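Local atomic coordinates of D-alanyl-D-alanine carboxypeptidase (Streptococcus pneumoniae R6, PDB entry 1XP4), a protein that probably removes C-terminal D-alanyl residues from sugar-peptide cell wall precursors, acting as a serine-type D-Ala-D-Ala carboxypeptidase in peptidoglycan synthesis. Residues N148-G153 / K161-N166; G118-F123 / V142-L147; V37-I42 / N166-Y171. All coordinates share one frame; numbering follows the deposited sequence.

Contact 1. Residues N148-G153 / K161-N166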
loop_
_atom_site.group_PDB
_atom_site.type_symbol
_atom_site.label_atom_id
_atom_site.label_comp_id
_atom_site.label_asym_id
_atom_site.label_seq_id
_atom_site.Cartn_x
_atom_site.Cartn_y
_atom_site.Cartn_z
ATOM N N ASN A 148 -0.370 -14.066 -17.200
ATOM C CA ASN A 148 0.718 -14.212 -18.140
ATOM C C ASN A 148 0.068 -13.948 -19.497
ATOM O O ASN A 148 -1.116 -14.233 -19.681
ATOM C CB ASN A 148 1.276 -15.627 -18.059
ATOM C CG ASN A 148 2.453 -15.840 -18.974
ATOM O OD1 ASN A 148 2.285 -16.125 -20.159
ATOM N ND2 ASN A 148 3.661 -15.692 -18.436
ATOM N N ASN A 149 0.816 -13.391 -20.442
ATOM C CA ASN A 149 0.248 -13.104 -21.752
ATOM C C ASN A 149 -0.291 -14.331 -22.499
ATOM O O ASN A 149 -1.250 -14.227 -23.265
ATOM C CB ASN A 149 1.274 -12.383 -22.623
ATOM C CG ASN A 149 1.421 -10.919 -22.260
ATOM O OD1 ASN A 149 0.514 -10.314 -21.689
ATOM N ND2 ASN A 149 2.561 -10.333 -22.612
ATOM N N GLU A 150 0.316 -15.494 -22.285
ATOM C CA GLU A 150 -0.144 -16.701 -22.964
ATOM C C GLU A 150 -1.610 -16.945 -22.646
ATOM O O GLU A 150 -2.288 -17.682 -23.359
ATOM C CB GLU A 150 0.668 -17.928 -22.534
ATOM C CG GLU A 150 2.177 -17.796 -22.721
ATOM C CD GLU A 150 2.925 -19.089 -22.406
ATOM O OE1 GLU A 150 2.396 -19.899 -21.610
ATOM O OE2 GLU A 150 4.042 -19.286 -22.942
ATOM N N THR A 151 -2.090 -16.329 -21.567
ATOM C CA THR A 151 -3.480 -16.481 -21.149
ATOM C C THR A 151 -4.345 -15.480 -21.892
ATOM O O THR A 151 -5.554 -15.656 -22.007
ATOM C CB THR A 151 -3.662 -16.214 -19.635
ATOM O OG1 THR A 151 -2.827 -17.100 -18.882
ATOM C CG2 THR A 151 -5.114 -16.429 -19.227
ATOM N N LEU A 152 -3.713 -14.427 -22.393
ATOM C CA LEU A 152 -4.425 -13.382 -23.103
ATOM C C LEU A 152 -4.398 -13.561 -24.614
ATOM O O LEU A 152 -4.878 -12.699 -25.345
ATOM C CB LEU A 152 -3.823 -12.026 -22.750
ATOM C CG LEU A 152 -3.670 -11.755 -21.256
ATOM C CD1 LEU A 152 -3.073 -10.377 -21.041
ATOM C CD2 LEU A 152 -5.026 -11.865 -20.594
ATOM N N GLY A 153 -3.831 -14.667 -25.083
ATOM C CA GLY A 153 -3.766 -14.893 -26.515
ATOM C C GLY A 153 -3.257 -13.691 -27.301
ATOM O O GLY A 153 -2.117 -13.254 -27.129
ATOM N N LYS A 161 6.074 -9.733 -25.220
ATOM C CA LYS A 161 6.245 -11.119 -25.623
ATOM C C LYS A 161 5.043 -11.930 -25.176
ATOM O O LYS A 161 4.319 -11.531 -24.267
ATOM C CB LYS A 161 7.546 -11.669 -25.034
ATOM C CG LYS A 161 8.762 -10.839 -25.448
ATOM C CD LYS A 161 10.057 -11.295 -24.796
ATOM C CE LYS A 161 11.208 -10.375 -25.204
ATOM N NZ LYS A 161 12.519 -10.797 -24.628
ATOM N N LYS A 162 4.832 -13.067 -25.828
ATOM C CA LYS A 162 3.695 -13.929 -25.539
ATOM C C LYS A 162 3.641 -14.571 -24.162
ATOM O O LYS A 162 2.565 -14.957 -23.711
ATOM C CB LYS A 162 3.583 -15.000 -26.621
ATOM C CG LYS A 162 3.231 -14.411 -27.978
ATOM C CD LYS A 162 3.034 -15.490 -29.026
ATOM C CE LYS A 162 2.528 -14.903 -30.334
ATOM N NZ LYS A 162 2.335 -15.965 -31.362
ATOM N N ASP A 163 4.780 -14.704 -23.491
ATOM C CA ASP A 163 4.763 -15.274 -22.150
ATOM C C ASP A 163 5.258 -14.284 -21.094
ATOM O O ASP A 163 5.641 -14.681 -19.994
ATOM C CB ASP A 163 5.579 -16.570 -22.085
ATOM C CG ASP A 163 6.970 -16.420 -22.652
ATOM O OD1 ASP A 163 7.553 -15.324 -22.549
ATOM O OD2 ASP A 163 7.490 -17.419 -23.189
ATOM N N GLU A 164 5.235 -12.997 -21.436
ATOM C CA GLU A 164 5.665 -11.940 -20.521
ATOM C C GLU A 164 4.738 -11.829 -19.329
ATOM O O GLU A 164 3.551 -12.138 -19.418
ATOM C CB GLU A 164 5.677 -10.574 -21.209
ATOM C CG GLU A 164 6.895 -10.263 -22.036
ATOM C CD GLU A 164 7.329 -8.826 -21.852
ATOM O OE1 GLU A 164 7.748 -8.489 -20.728
ATOM O OE2 GLU A 164 7.248 -8.031 -22.814
ATOM N N GLU A 165 5.289 -11.368 -18.216
ATOM C CA GLU A 165 4.518 -11.168 -16.996
ATOM C C GLU A 165 4.953 -9.845 -16.378
ATOM O O GLU A 165 6.090 -9.420 -16.566
ATOM C CB GLU A 165 4.761 -12.313 -16.008
ATOM C CG GLU A 165 4.048 -13.591 -16.369
ATOM C CD GLU A 165 3.831 -14.489 -15.168
ATOM O OE1 GLU A 165 3.485 -13.949 -14.091
ATOM O OE2 GLU A 165 3.986 -15.727 -15.306
ATOM N N ASN A 166 4.057 -9.179 -15.656
ATOM C CA ASN A 166 4.440 -7.915 -15.034
ATOM C C ASN A 166 5.516 -8.219 -14.006
ATOM O O ASN A 166 5.505 -9.295 -13.402
ATOM C CB ASN A 166 3.254 -7.250 -14.328
ATOM C CG ASN A 166 2.123 -6.917 -15.270
ATOM O OD1 ASN A 166 2.328 -6.726 -16.468
ATOM N ND2 ASN A 166 0.918 -6.826 -14.727
#

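Contact 2. Residues G118-F123 / V142-L147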
loop_
_atom_site.group_PDB
_atom_site.type_symbol
_atom_site.label_atom_id
_atom_site.label_comp_id
_atom_site.label_asym_id
_atom_site.label_seq_id
_atom_site.Cartn_x
_atom_site.Cartn_y
_atom_site.Cartn_z
ATOM N N GLY A 118 -10.016 3.627 -22.274
ATOM C CA GLY A 118 -10.455 3.216 -23.595
ATOM C C GLY A 118 -9.981 1.825 -23.937
ATOM O O GLY A 118 -10.720 1.019 -24.498
ATOM N N SER A 119 -8.735 1.535 -23.597
ATOM C CA SER A 119 -8.173 0.218 -23.873
ATOM C C SER A 119 -7.196 -0.183 -22.771
ATOM O O SER A 119 -6.668 0.665 -22.052
ATOM C CB SER A 119 -7.447 0.225 -25.221
ATOM O OG SER A 119 -6.300 1.057 -25.185
ATOM N N GLU A 120 -6.960 -1.478 -22.628
ATOM C CA GLU A 120 -6.022 -1.918 -21.619
ATOM C C GLU A 120 -4.635 -1.335 -21.945
ATOM O O GLU A 120 -3.884 -0.963 -21.047
ATOM C CB GLU A 120 -5.976 -3.446 -21.569
ATOM C CG GLU A 120 -5.009 -3.967 -20.535
ATOM C CD GLU A 120 -5.131 -5.453 -20.288
ATOM O OE1 GLU A 120 -5.327 -6.203 -21.272
ATOM O OE2 GLU A 120 -5.009 -5.866 -19.110
ATOM N N LYS A 121 -4.309 -1.231 -23.230
ATOM C CA LYS A 121 -3.017 -0.691 -23.631
ATOM C C LYS A 121 -2.782 0.710 -23.096
ATOM O O LYS A 121 -1.742 0.989 -22.499
ATOM C CB LYS A 121 -2.874 -0.634 -25.146
ATOM C CG LYS A 121 -1.563 0.032 -25.529
ATOM C CD LYS A 121 -1.452 0.388 -27.002
ATOM C CE LYS A 121 -0.107 1.080 -27.288
ATOM N NZ LYS A 121 0.093 2.306 -26.466
ATOM N N ASP A 122 -3.732 1.606 -23.347
ATOM C CA ASP A 122 -3.596 2.973 -22.871
ATOM C C ASP A 122 -3.498 2.943 -21.358
ATOM O O ASP A 122 -2.678 3.651 -20.771
ATOM C CB ASP A 122 -4.791 3.829 -23.304
ATOM C CG ASP A 122 -4.872 3.994 -24.817
ATOM O OD1 ASP A 122 -3.844 4.346 -25.434
ATOM O OD2 ASP A 122 -5.963 3.779 -25.391
ATOM N N PHE A 123 -4.323 2.111 -20.726
ATOM C CA PHE A 123 -4.285 2.009 -19.272
ATOM C C PHE A 123 -2.880 1.601 -18.800
ATOM O O PHE A 123 -2.367 2.145 -17.820
ATOM C CB PHE A 123 -5.318 1.000 -18.758
ATOM C CG PHE A 123 -5.607 1.145 -17.297
ATOM C CD1 PHE A 123 -6.492 2.117 -16.844
ATOM C CD2 PHE A 123 -4.962 0.345 -16.364
ATOM C CE1 PHE A 123 -6.731 2.292 -15.479
ATOM C CE2 PHE A 123 -5.192 0.511 -14.996
ATOM C CZ PHE A 123 -6.080 1.488 -14.555
ATOM N N VAL A 142 2.909 -4.982 -18.649
ATOM C CA VAL A 142 2.344 -5.261 -19.956
ATOM C C VAL A 142 0.818 -5.395 -19.900
ATOM O O VAL A 142 0.142 -5.249 -20.924
ATOM C CB VAL A 142 2.969 -6.535 -20.561
ATOM C CG1 VAL A 142 4.441 -6.281 -20.840
ATOM C CG2 VAL A 142 2.791 -7.732 -19.606
ATOM N N ASN A 143 0.278 -5.681 -18.714
ATOM C CA ASN A 143 -1.168 -5.791 -18.558
ATOM C C ASN A 143 -1.645 -5.298 -17.207
ATOM O O ASN A 143 -0.847 -5.050 -16.305
ATOM C CB ASN A 143 -1.673 -7.222 -18.814
ATOM C CG ASN A 143 -0.886 -8.282 -18.069
ATOM O OD1 ASN A 143 -0.839 -8.300 -16.842
ATOM N ND2 ASN A 143 -0.271 -9.184 -18.820
ATOM N N THR A 144 -2.957 -5.156 -17.080
ATOM C CA THR A 144 -3.563 -4.651 -15.862
ATOM C C THR A 144 -3.985 -5.713 -14.877
ATOM O O THR A 144 -4.426 -5.387 -13.784
ATOM C CB THR A 144 -4.816 -3.850 -16.181
ATOM O OG1 THR A 144 -5.818 -4.735 -16.699
ATOM C CG2 THR A 144 -4.516 -2.798 -17.216
ATOM N N THR A 145 -3.858 -6.977 -15.249
ATOM C CA THR A 145 -4.301 -8.056 -14.373
ATOM C C THR A 145 -3.224 -8.777 -13.587
ATOM O O THR A 145 -3.377 -9.014 -12.394
ATOM C CB THR A 145 -5.095 -9.101 -15.171
ATOM O OG1 THR A 145 -4.255 -9.657 -16.186
ATOM C CG2 THR A 145 -6.296 -8.457 -15.841
ATOM N N GLY A 146 -2.133 -9.132 -14.250
ATOM C CA GLY A 146 -1.076 -9.846 -13.563
ATOM C C GLY A 146 -0.961 -11.232 -14.160
ATOM O O GLY A 146 -0.058 -11.994 -13.819
ATOM N N LEU A 147 -1.889 -11.566 -15.050
ATOM C CA LEU A 147 -1.864 -12.858 -15.723
ATOM C C LEU A 147 -0.646 -12.890 -16.651
ATOM O O LEU A 147 0.022 -11.873 -16.872
ATOM C CB LEU A 147 -3.107 -13.042 -16.596
ATOM C CG LEU A 147 -4.523 -12.983 -16.046
ATOM C CD1 LEU A 147 -5.454 -12.502 -17.155
ATOM C CD2 LEU A 147 -4.938 -14.341 -15.543
HETATM O O HOH W 1 -4.942 -8.791 -19.143
#

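Contact 3. Residues V37-I42 / N166-Y171. With SO4 (sulfate ion), chain E.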
loop_
_atom_site.group_PDB
_atom_site.type_symbol
_atom_site.label_atom_id
_atom_site.label_comp_id
_atom_site.label_asym_id
_atom_site.label_seq_id
_atom_site.Cartn_x
_atom_site.Cartn_y
_atom_site.Cartn_z
ATOM N N VAL A 37 10.620 -9.053 -9.952
ATOM C CA VAL A 37 10.165 -10.419 -10.184
ATOM C C VAL A 37 8.666 -10.396 -10.448
ATOM O O VAL A 37 8.005 -9.384 -10.199
ATOM C CB VAL A 37 10.434 -11.329 -8.955
ATOM C CG1 VAL A 37 11.930 -11.454 -8.705
ATOM C CG2 VAL A 37 9.741 -10.759 -7.719
ATOM N N GLU A 38 8.139 -11.505 -10.962
ATOM C CA GLU A 38 6.712 -11.629 -11.250
ATOM C C GLU A 38 5.906 -11.403 -9.963
ATOM O O GLU A 38 6.281 -11.898 -8.895
ATOM C CB GLU A 38 6.405 -13.026 -11.797
ATOM C CG GLU A 38 6.962 -13.352 -13.179
ATOM C CD GLU A 38 8.478 -13.481 -13.225
ATOM O OE1 GLU A 38 9.077 -13.940 -12.235
ATOM O OE2 GLU A 38 9.075 -13.141 -14.269
ATOM N N ILE A 39 4.795 -10.677 -10.062
ATOM C CA ILE A 39 3.974 -10.399 -8.881
ATOM C C ILE A 39 2.520 -10.818 -9.055
ATOM O O ILE A 39 1.682 -10.578 -8.183
ATOM C CB ILE A 39 4.010 -8.904 -8.526
ATOM C CG1 ILE A 39 3.566 -8.079 -9.736
ATOM C CG2 ILE A 39 5.420 -8.511 -8.084
ATOM C CD1 ILE A 39 3.411 -6.609 -9.452
ATOM N N ALA A 40 2.236 -11.454 -10.187
ATOM C CA ALA A 40 0.895 -11.920 -10.505
ATOM C C ALA A 40 -0.136 -10.858 -10.156
ATOM O O ALA A 40 0.119 -9.664 -10.331
ATOM C CB ALA A 40 0.598 -13.215 -9.768
ATOM N N SER A 41 -1.287 -11.304 -9.653
ATOM C CA SER A 41 -2.413 -10.433 -9.292
ATOM C C SER A 41 -2.135 -9.273 -8.350
ATOM O O SER A 41 -3.021 -8.450 -8.122
ATOM C CB SER A 41 -3.569 -11.259 -8.711
ATOM O OG SER A 41 -4.332 -11.880 -9.729
ATOM N N ILE A 42 -0.939 -9.206 -7.777
ATOM C CA ILE A 42 -0.628 -8.092 -6.894
ATOM C C ILE A 42 -0.677 -6.856 -7.786
ATOM O O ILE A 42 -0.835 -5.730 -7.322
ATOM C CB ILE A 42 0.769 -8.260 -6.244
ATOM C CG1 ILE A 42 0.714 -9.386 -5.203
ATOM C CG2 ILE A 42 1.206 -6.972 -5.574
ATOM C CD1 ILE A 42 2.036 -9.639 -4.497
ATOM N N ASN A 166 4.057 -9.179 -15.656
ATOM C CA ASN A 166 4.440 -7.915 -15.034
ATOM C C ASN A 166 5.516 -8.219 -14.006
ATOM O O ASN A 166 5.505 -9.295 -13.402
ATOM C CB ASN A 166 3.254 -7.250 -14.328
ATOM C CG ASN A 166 2.123 -6.917 -15.270
ATOM O OD1 ASN A 166 2.328 -6.726 -16.468
ATOM N ND2 ASN A 166 0.918 -6.826 -14.727
ATOM N N LYS A 167 6.439 -7.282 -13.804
ATOM C CA LYS A 167 7.506 -7.481 -12.828
ATOM C C LYS A 167 7.763 -6.257 -11.948
ATOM O O LYS A 167 7.906 -5.140 -12.446
ATOM C CB LYS A 167 8.802 -7.863 -13.541
ATOM C CG LYS A 167 8.684 -9.078 -14.427
ATOM C CD LYS A 167 9.659 -10.164 -14.002
ATOM C CE LYS A 167 11.106 -9.735 -14.185
ATOM N NZ LYS A 167 11.650 -10.078 -15.523
ATOM N N LEU A 168 7.817 -6.482 -10.639
ATOM C CA LEU A 168 8.094 -5.429 -9.668
ATOM C C LEU A 168 8.872 -6.045 -8.523
ATOM O O LEU A 168 8.714 -7.232 -8.229
ATOM C CB LEU A 168 6.807 -4.820 -9.108
ATOM C CG LEU A 168 6.204 -3.621 -9.841
ATOM C CD1 LEU A 168 5.197 -4.073 -10.876
ATOM C CD2 LEU A 168 5.520 -2.724 -8.829
ATOM N N SER A 169 9.719 -5.254 -7.874
ATOM C CA SER A 169 10.478 -5.774 -6.744
ATOM C C SER A 169 9.591 -5.653 -5.501
ATOM O O SER A 169 8.612 -4.903 -5.513
ATOM C CB SER A 169 11.779 -4.983 -6.560
ATOM O OG SER A 169 11.540 -3.678 -6.063
ATOM N N ALA A 170 9.909 -6.395 -4.442
ATOM C CA ALA A 170 9.105 -6.318 -3.227
ATOM C C ALA A 170 9.153 -4.871 -2.737
ATOM O O ALA A 170 8.161 -4.333 -2.235
ATOM C CB ALA A 170 9.651 -7.268 -2.166
ATOM N N TYR A 171 10.318 -4.249 -2.902
ATOM C CA TYR A 171 10.533 -2.851 -2.523
ATOM C C TYR A 171 9.525 -2.000 -3.297
ATOM O O TYR A 171 8.792 -1.193 -2.716
ATOM C CB TYR A 171 11.952 -2.429 -2.908
ATOM C CG TYR A 171 12.331 -1.007 -2.563
ATOM C CD1 TYR A 171 12.854 -0.691 -1.309
ATOM C CD2 TYR A 171 12.219 0.018 -3.508
ATOM C CE1 TYR A 171 13.266 0.609 -1.004
ATOM C CE2 TYR A 171 12.626 1.315 -3.212
ATOM C CZ TYR A 171 13.151 1.602 -1.959
ATOM O OH TYR A 171 13.579 2.876 -1.658
HETATM S S SO4 E . -5.031 -15.128 -6.724
HETATM O O1 SO4 E . -6.241 -15.974 -6.657
HETATM O O2 SO4 E . -5.320 -13.806 -6.141
HETATM O O3 SO4 E . -3.926 -15.757 -5.973
HETATM O O4 SO4 E . -4.652 -14.960 -8.142
#

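Contact 1. Residues N148-G153 / K161-N166
Asn148 and Asn149 tie one arm of a loop to the other, mostly through its backbone carbonyls; the second arm begins with a type I beta turn from Lys161 to Glu164. The loop runs between helix 120-133 and strand 167-168. Its place in this beta-lactamase-like fold is consistent with an omega-like loop.

Asn148 has its CG anti to the backbone N (chi1 -178°), and this carries the amide across to residues 163-165. Its ND2 gives two hydrogen bonds. One goes to Asp163 O at 2.7 Å; it is bent, and ND2 sits above the carbonyl plane. The other runs from Asn148 ND2 to Glu165 OE2 at 3.1 Å and is straighter. The amide meets that carboxylate on its anti side, with the two planes 89° apart. Glu165 OE2 also has a weak bond to Thr228 OG1. The opposite end of the amide is used locally: Asn148 OD1 accepts from Glu150 N at 3.0 Å, an Asx turn. Both ends of the amide are thus engaged, which fixes its rotation.

Asn149 is buried and its side-chain amide is also satisfied at both ends. Its ND2 donates to Lys161 O at 2.7 Å, nearly in line with the C=O bond and with an angle at the hydrogen of 163°. Its OD1 accepts from Asn143 ND2. The backbone joins in, with Asn149 N bonded to Glu164 O at 3.2 Å.

The turn has a bond of its own: Glu164 bends back so that OE2 accepts from Lys161 N at 3.2 Å, through its anti lone pair. At the exposed edge Glu150 and Asp163 lie side by side, pointing the same way. Their like charges probably rely on solvent screening, as Glu150 OE2 is 3.9 Å from Asp163 OD2.

Contact 2. Residues G118-F123 / V142-L147
Thr144 lays its methyl CG2 obliquely against the ring of Phe123, 3.3 Å from CD2. The same methyl touches the aliphatic part of Glu120, with Thr144 CG2 3.6 Å from Glu120 CG. The ring also packs on Thr47 and Leu50 of helix 44-57 and on Ala113 of helix 106-117.

Polar bonds gather on one carboxylate oxygen. Thr144 OG1 donates to Glu120 OE2 at 2.8 Å, and Thr144 N donates to Glu120 OE2 at 3.0 Å in a nearly straight bond. The two donors come from opposite faces of the carboxylate plane, both on the anti side. Thr144 chi1 of 67° places OG1 beside its own backbone N, which lets both reach one oxygen. A water donates to Glu120 OE2 and also bonds Thr145 OG1. Glu120 OE1 is bonded to Tyr71 OH.

Glu120 opens helix 120-133, and Ser119 is its N-cap: Ser119 OG accepts from Asp122 N at 3.2 Å. The partner segment 142-147 is an irregular loop with its own side-chain turns. Asn143 OD1 accepts from Gly146 N. Thr145 OG1 accepts from Leu147 N at 3.2 Å, an ST turn, while Thr145 O receives a bond from Lys44 NZ, the predicted proton acceptor.

Contact 3. Residues V37-I42 / N166-Y171
Val37 and Leu168 form the hydrogen-bonded pair of a short two-stranded antiparallel sheet, beside the SxxK motif that starts at Ser41.

Backbone bonds come first. Val37 N donates to Leu168 O at 3.1 Å. Leu168 N returns a bond to Val37 O at 2.9 Å. A CA-H...O contact follows, with Glu38 CA 3.4 Å from Asn166 O.

Apolar contact is carried by Ile39. Its CG1 stands between the backbone N and the carbonyl carbon (chi1 56°), and the extended chain brings CD1 to 3.4 Å from Leu168 CD1. Both side chains also pack on Val173 of helix 170-183, which Ser169 caps by accepting from Asp172 N.

The charged ends stay apart. Glu38 and Lys167 lie alongside each other, pointing the same way, and Glu38 OE2 rests against the CD methylene of Lys167; Lys167 NZ is 4.2 Å from Glu38 OE2, too far for a salt bridge.

The CB of Ser41, the predicted acyl-ester nucleophile, points away from the second segment. Its OG is hydrogen-bonded with Lys44 NZ and Ser104 OG. A sulfate, probably from the crystallisation liquor, is held by Thr225 OG1 and Thr227 OG1; its O4 lies 3.5 Å from Ser41 OG, at best a weak bond.

Overall arrangement
Asn166 joins all three contacts. It ends the second segment of contact 1 and begins that of contact 3, and its side chain grips contact 2: OD1 is 2.9 Å from Val142 N, and ND2 is 3.0 Å from Asn143 O. The centres of contacts 1 and 2 are about 11 Å apart, and Leu152 packs on Leu147 between them. Contacts 1 and 3 also meet where Glu165 OE1 lies 3.6 Å from Glu38 CG. They approach the predicted active site to different degrees. Contact 3 supplies Ser41. In contact 2 the side chain of Thr145 is about 4 Å from that of Lys44. The Glu165 side chain of contact 1 is about 9 Å from that of Ser41.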